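Local coordinates for L-glyceraldehyde 3-phosphate reductase (Clostridium beijerinckii, PDB 6HG6), which probably reduces aldehydes such as furfural and methylglyoxal with NADPH, as an aldo-keto reductase built on a TIM barrel, at residues R274-L278 against A279-L283; I315-T318 against D319-M323. All coordinates share one frame; numbering follows the deposited sequence.

How the interactions relate
Interactions 1 and 2 follow one another along the chain, their centres about 13 Å apart on the same side of the chain's centre, and each is the capped start of a helix: 278-286 in interaction 1, 319-329 in interaction 2. Both use the same device, a capping box with threonine at the N-cap. Arg274 joins them: its NH1 lies 2.8 Å from Glu321 OE1 in a salt bridge and probably donates to Gly316 O as well, while Met281 CG packs 3.8 Å from Phe317 CE2. The C-terminal helix start of interaction 2 is thereby fastened to the turn of interaction 1, whose own helix reaches the adenine end of NADPH.

Interaction 1: R274-L278 against A279-L283; sequences RGQTL and AQMAL. With NDP (NADPH dihydro-nicotinamide-adenine-dinucleotide phosphate), chain B.
Arg274 lays its CD methylene against the sulfur of Met281, CD to SD 3.7 Å, the two chains crossing at about a right angle. A bend at chi3 turns the guanidinium toward Gln276, whose OE1 lies at its edge, in plane. Arg274 NE gives Gln276 OE1 the straighter bond, 2.8 Å at 167°; NH2 adds a longer one, and both reach the amide oxygen from the same face of its plane. NH1 serves Glu321 and Gly316. Gly275, with positive phi, ends helix 258-273 in a Schellman motif, and its carbonyl takes a water that also donates to Gln280 OE1. Gln276, extended beyond CG, crosses Met281 at about a right angle and sets OE1 3.3 Å from Met281 CA, with the two arginine nitrogens on the oxygen as well; its NE2 is held by Ser284. Thr277 is the N-cap of helix 278-286 and forms a capping box with Gln280. Thr277 OG1 accepts from Gln280 N at 3.1 Å, and in return Gln280 OE1 takes the N-H of Thr277 at 3.0 Å, in the carbonyl plane on a lone pair and nearly straight (168°). With chi1 at 59°, the threonine hydroxyl sits between its own N and carbonyl carbon, facing the helix start; Glu307, an NADPH-binding residue, also bonds it, and Gln280 NE2 reaches the Glu307 carbonyl. Leu278 sends CD1 to 4.2 Å from Met281 CE, while its carbonyl receives Ala282 N. Ala279 brings CB to 3.8 Å from NADPH N1A, making this helix start part of the adenine side of the cofactor pocket. Leu278 and Met281 pack on helix 258-273, and Leu283 faces strand 294-297, the last of the barrel.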
loop_
_atom_site.group_PDB
_atom_site.type_symbol
_atom_site.label_atom_id
_atom_site.label_comp_id
_atom_site.label_asym_id
_atom_site.label_seq_id
_atom_site.Cartn_x
_atom_site.Cartn_y
_atom_site.Cartn_z
ATOM N N ARG A 274 18.461 -17.448 6.105
ATOM C CA ARG A 274 17.734 -17.443 4.805
ATOM C C ARG A 274 18.513 -16.670 3.730
ATOM O O ARG A 274 18.022 -16.619 2.621
ATOM C CB ARG A 274 16.371 -16.754 4.945
ATOM C CG ARG A 274 15.367 -17.535 5.773
ATOM C CD ARG A 274 14.151 -16.715 6.082
ATOM N NE ARG A 274 13.455 -16.229 4.911
ATOM C CZ ARG A 274 12.583 -16.913 4.199
ATOM N NH1 ARG A 274 12.316 -18.169 4.489
ATOM N NH2 ARG A 274 12.014 -16.342 3.167
ATOM N N GLY A 275 19.648 -16.045 4.043
ATOM C CA GLY A 275 20.400 -15.226 3.076
ATOM C C GLY A 275 19.712 -13.897 2.839
ATOM O O GLY A 275 19.892 -13.338 1.771
ATOM N N GLN A 276 18.917 -13.416 3.799
ATOM C CA GLN A 276 18.176 -12.147 3.694
ATOM C C GLN A 276 18.556 -11.186 4.830
ATOM O O GLN A 276 18.941 -11.650 5.924
ATOM C CB GLN A 276 16.676 -12.415 3.833
ATOM C CG GLN A 276 16.052 -13.229 2.700
ATOM C CD GLN A 276 14.542 -13.194 2.767
ATOM O OE1 GLN A 276 13.931 -13.721 3.693
ATOM N NE2 GLN A 276 13.912 -12.570 1.776
ATOM N N THR A 277 18.381 -9.884 4.594
ATOM C CA THR A 277 18.374 -8.878 5.677
ATOM C C THR A 277 17.052 -9.068 6.434
ATOM O O THR A 277 16.103 -9.669 5.852
ATOM C CB THR A 277 18.452 -7.449 5.121
ATOM O OG1 THR A 277 17.328 -7.279 4.262
ATOM C CG2 THR A 277 19.752 -7.152 4.402
ATOM N N LEU A 278 16.959 -8.531 7.651
ATOM C CA LEU A 278 15.698 -8.554 8.435
ATOM C C LEU A 278 14.591 -7.883 7.615
ATOM O O LEU A 278 13.502 -8.474 7.476
ATOM C CB LEU A 278 15.913 -7.885 9.794
ATOM C CG LEU A 278 14.656 -7.784 10.658
ATOM C CD1 LEU A 278 13.950 -9.129 10.754
ATOM C CD2 LEU A 278 15.007 -7.286 12.050
ATOM N N ALA A 279 14.850 -6.711 7.029
ATOM C CA ALA A 279 13.863 -5.987 6.199
ATOM C C ALA A 279 13.359 -6.907 5.093
ATOM O O ALA A 279 12.119 -6.977 4.870
ATOM C CB ALA A 279 14.455 -4.735 5.594
ATOM N N GLN A 280 14.281 -7.580 4.407
ATOM C CA GLN A 280 13.906 -8.479 3.291
ATOM C C GLN A 280 13.024 -9.617 3.815
ATOM O O GLN A 280 12.012 -9.899 3.173
ATOM C CB GLN A 280 15.124 -9.026 2.579
ATOM C CG GLN A 280 15.752 -8.027 1.627
ATOM C CD GLN A 280 16.989 -8.628 1.009
ATOM O OE1 GLN A 280 17.757 -9.316 1.674
ATOM N NE2 GLN A 280 17.083 -8.476 -0.307
ATOM N N MET A 281 13.354 -10.200 4.972
ATOM C CA MET A 281 12.535 -11.316 5.496
ATOM C C MET A 281 11.161 -10.784 5.904
ATOM O O MET A 281 10.154 -11.486 5.707
ATOM C CB MET A 281 13.174 -11.979 6.703
ATOM C CG MET A 281 12.368 -13.157 7.139
ATOM S SD MET A 281 13.109 -14.053 8.502
ATOM C CE MET A 281 12.669 -12.980 9.876
ATOM N N ALA A 282 11.113 -9.577 6.472
ATOM C CA ALA A 282 9.853 -8.961 6.921
ATOM C C ALA A 282 8.929 -8.786 5.711
ATOM O O ALA A 282 7.715 -8.991 5.879
ATOM C CB ALA A 282 10.126 -7.650 7.639
ATOM N N LEU A 283 9.481 -8.394 4.551
ATOM C CA LEU A 283 8.683 -8.203 3.313
ATOM C C LEU A 283 8.215 -9.571 2.808
ATOM O O LEU A 283 7.028 -9.698 2.504
ATOM C CB LEU A 283 9.496 -7.492 2.235
ATOM C CG LEU A 283 9.965 -6.075 2.567
ATOM C CD1 LEU A 283 10.732 -5.507 1.383
ATOM C CD2 LEU A 283 8.810 -5.176 2.928
HETATM P PA NDP B . 7.741 0.390 5.237
HETATM O O1A NDP B . 7.261 -0.297 6.471
HETATM O O2A NDP B . 8.180 -0.317 3.994
HETATM O O5B NDP B . 8.844 1.495 5.628
HETATM C C5B NDP B . 9.470 2.278 4.577
HETATM C C4B NDP B . 10.716 2.931 5.116
HETATM O O4B NDP B . 11.574 1.891 5.651
HETATM C C3B NDP B . 11.588 3.694 4.110
HETATM O O3B NDP B . 11.212 5.059 3.950
HETATM C C2B NDP B . 12.961 3.567 4.757
HETATM O O2B NDP B . 13.019 4.524 5.810
HETATM C C1B NDP B . 12.919 2.156 5.332
HETATM N N9A NDP B . 13.362 1.094 4.437
HETATM C C8A NDP B . 12.758 0.669 3.279
HETATM N N7A NDP B . 13.362 -0.350 2.719
HETATM C C5A NDP B . 14.431 -0.619 3.560
HETATM C C6A NDP B . 15.452 -1.589 3.517
HETATM N N6A NDP B . 15.561 -2.500 2.553
HETATM N N1A NDP B . 16.363 -1.590 4.524
HETATM C C2A NDP B . 16.245 -0.669 5.492
HETATM N N3A NDP B . 15.325 0.283 5.639
HETATM C C4A NDP B . 14.435 0.256 4.631
HETATM O O3 NDP B . 6.527 1.315 4.701
HETATM P PN NDP B . 5.827 2.671 5.186
HETATM O O1N NDP B . 6.644 3.801 4.654
HETATM O O2N NDP B . 5.480 2.620 6.638
HETATM O O5D NDP B . 4.452 2.583 4.347
HETATM C C5D NDP B . 4.540 2.218 2.946
HETATM C C4D NDP B . 3.340 2.771 2.214
HETATM O O4D NDP B . 2.141 2.203 2.772
HETATM C C3D NDP B . 3.097 4.274 2.336
HETATM O O3D NDP B . 3.972 4.993 1.479
HETATM C C2D NDP B . 1.620 4.338 1.929
HETATM O O2D NDP B . 1.498 4.273 0.532
HETATM C C1D NDP B . 1.045 3.086 2.583
HETATM N N1N NDP B . 0.419 3.372 3.899
HETATM C C2N NDP B . -0.945 3.285 4.036
HETATM C C3N NDP B . -1.610 3.791 5.120
HETATM C C7N NDP B . -3.108 3.660 5.187
HETATM O O7N NDP B . -3.753 3.203 4.223
HETATM N N7N NDP B . -3.698 4.079 6.306
HETATM C C4N NDP B . -0.784 4.451 6.190
HETATM C C5N NDP B . 0.679 4.306 6.037
HETATM C C6N NDP B . 1.204 3.726 4.980
HETATM P P2B NDP B . 14.464 5.163 6.152
HETATM O O1X NDP B . 15.398 5.195 4.959
HETATM O O2X NDP B . 14.138 6.562 6.652
HETATM O O3X NDP B . 14.963 4.244 7.257
HETATM O O HOH W 1 20.025 -10.319 1.030
#

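Interaction 2: I315-T318 against D319-M323; sequences IGFT and DEELM
Phe317 and Thr318 approach helix 319-329 with extended backbone, and the chain turns helical at Asp319, Thr318 standing at the N-cap. The first helical bond across the junction runs from Leu322 N to Thr318 O, 3.0 Å and nearly straight at 168°. Ahead of it, Glu321 N, in the first turn of the helix, is taken by Thr318 OG1 at 2.9 Å. Chi1 of 68° holds that hydroxyl between the threonine's own N and carbonyl carbon and aims it into the first turn. A water 2.5 Å from Thr318 OG1 donates to Glu320 OE1, bridging the cap and that side chain. The reciprocal bond goes from Thr318 N to Glu321 OE1, 3.1 Å long, the donor standing above the carboxylate plane. Together these two bonds make a capping box, here opening the C-terminal helix of an aldo-keto reductase TIM barrel. Glu321 crosses Thr318 at about a right angle; its chain, extended beyond CG, brings OE1 back to the threonine N-H. The same OE1 forms a salt bridge with Arg274, which probably stabilises the carboxylate in its ionised form and, with the backbone N-H, holds OE1 in place. Phe317 lies next to it: ring CD2 is 3.6 Å from Glu321 OE1, the ring and carboxylate planes 64° apart. On the other side of the ring plane from Glu321 OE1, the methyl CD2 of Leu322 lies 3.4 Å from Phe317 CB and also touches the ring carbon CG. Arg274 also makes a cation-pi contact with the Phe317 ring, which rests on Met281 and Ser284 of helix 278-286, while Leu322 touches Trp285 of that helix.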
loop_
_atom_site.group_PDB
_atom_site.type_symbol
_atom_site.label_atom_id
_atom_site.label_comp_id
_atom_site.label_asym_id
_atom_site.label_seq_id
_atom_site.Cartn_x
_atom_site.Cartn_y
_atom_site.Cartn_z
ATOM N N ILE A 315 9.440 -15.904 -0.738
ATOM C CA ILE A 315 8.212 -15.714 0.099
ATOM C C ILE A 315 7.852 -17.043 0.780
ATOM O O ILE A 315 6.888 -17.063 1.564
ATOM C CB ILE A 315 7.072 -15.116 -0.728
ATOM C CG1 ILE A 315 6.621 -16.029 -1.876
ATOM C CG2 ILE A 315 7.502 -13.738 -1.231
ATOM C CD1 ILE A 315 5.378 -15.539 -2.591
ATOM N N GLY A 316 8.614 -18.096 0.488
ATOM C CA GLY A 316 8.446 -19.415 1.131
ATOM C C GLY A 316 9.176 -19.521 2.460
ATOM O O GLY A 316 10.360 -19.170 2.531
ATOM N N PHE A 317 8.531 -20.134 3.443
ATOM C CA PHE A 317 9.058 -20.312 4.809
ATOM C C PHE A 317 8.798 -21.750 5.238
ATOM O O PHE A 317 7.701 -22.230 4.933
ATOM C CB PHE A 317 8.337 -19.367 5.763
ATOM C CG PHE A 317 8.759 -17.928 5.655
ATOM C CD1 PHE A 317 8.282 -17.122 4.646
ATOM C CD2 PHE A 317 9.699 -17.396 6.525
ATOM C CE1 PHE A 317 8.675 -15.791 4.559
ATOM C CE2 PHE A 317 10.071 -16.062 6.445
ATOM C CZ PHE A 317 9.583 -15.267 5.449
ATOM N N THR A 318 9.723 -22.334 5.972
ATOM C CA THR A 318 9.562 -23.680 6.590
ATOM C C THR A 318 8.561 -23.498 7.750
ATOM O O THR A 318 8.501 -22.315 8.377
ATOM C CB THR A 318 10.901 -24.261 7.061
ATOM O OG1 THR A 318 11.494 -23.533 8.189
ATOM C CG2 THR A 318 11.917 -24.344 5.939
ATOM N N ASP A 319 7.901 -24.625 8.154
ATOM C CA ASP A 319 6.987 -24.605 9.336
ATOM C C ASP A 319 7.835 -24.203 10.567
ATOM O O ASP A 319 7.331 -23.424 11.413
ATOM C CB ASP A 319 6.222 -25.935 9.466
ATOM C CG ASP A 319 5.210 -26.197 8.345
ATOM O OD1 ASP A 319 4.696 -25.234 7.772
ATOM O OD2 ASP A 319 4.964 -27.383 8.030
ATOM N N GLU A 320 9.129 -24.530 10.549
ATOM C CA GLU A 320 10.037 -24.191 11.694
ATOM C C GLU A 320 10.280 -22.644 11.753
ATOM O O GLU A 320 10.354 -22.066 12.997
ATOM C CB GLU A 320 11.390 -24.880 11.615
ATOM C CG GLU A 320 12.260 -24.581 12.819
ATOM C CD GLU A 320 13.544 -25.391 12.822
ATOM O OE1 GLU A 320 14.162 -25.394 11.738
ATOM O OE2 GLU A 320 13.903 -26.048 13.865
ATOM N N GLU A 321 10.569 -22.054 10.543
ATOM C CA GLU A 321 10.841 -20.594 10.528
ATOM C C GLU A 321 9.609 -19.885 11.066
ATOM O O GLU A 321 9.767 -18.930 11.851
ATOM C CB GLU A 321 11.181 -20.075 9.132
ATOM C CG GLU A 321 12.556 -20.474 8.668
ATOM C CD GLU A 321 12.861 -20.208 7.203
ATOM O OE1 GLU A 321 11.958 -20.226 6.401
ATOM O OE2 GLU A 321 14.032 -20.036 6.879
ATOM N N LEU A 322 8.431 -20.290 10.575
ATOM C CA LEU A 322 7.151 -19.658 10.922
ATOM C C LEU A 322 6.839 -19.796 12.411
ATOM O O LEU A 322 6.462 -18.787 13.000
ATOM C CB LEU A 322 6.036 -20.256 10.070
ATOM C CG LEU A 322 6.082 -19.901 8.576
ATOM C CD1 LEU A 322 4.780 -20.290 7.913
ATOM C CD2 LEU A 322 6.398 -18.432 8.334
ATOM N N MET A 323 6.970 -20.984 13.007
ATOM C CA MET A 323 6.629 -21.127 14.442
ATOM C C MET A 323 7.643 -20.329 15.283
ATOM O O MET A 323 7.236 -19.831 16.404
ATOM C CB MET A 323 6.623 -22.591 14.867
ATOM C CG MET A 323 7.981 -23.083 15.151
ATOM S SD MET A 323 8.393 -23.352 16.885
ATOM C CE MET A 323 7.226 -22.314 17.751
HETATM O O HOH W 2 13.687 -24.386 9.095
#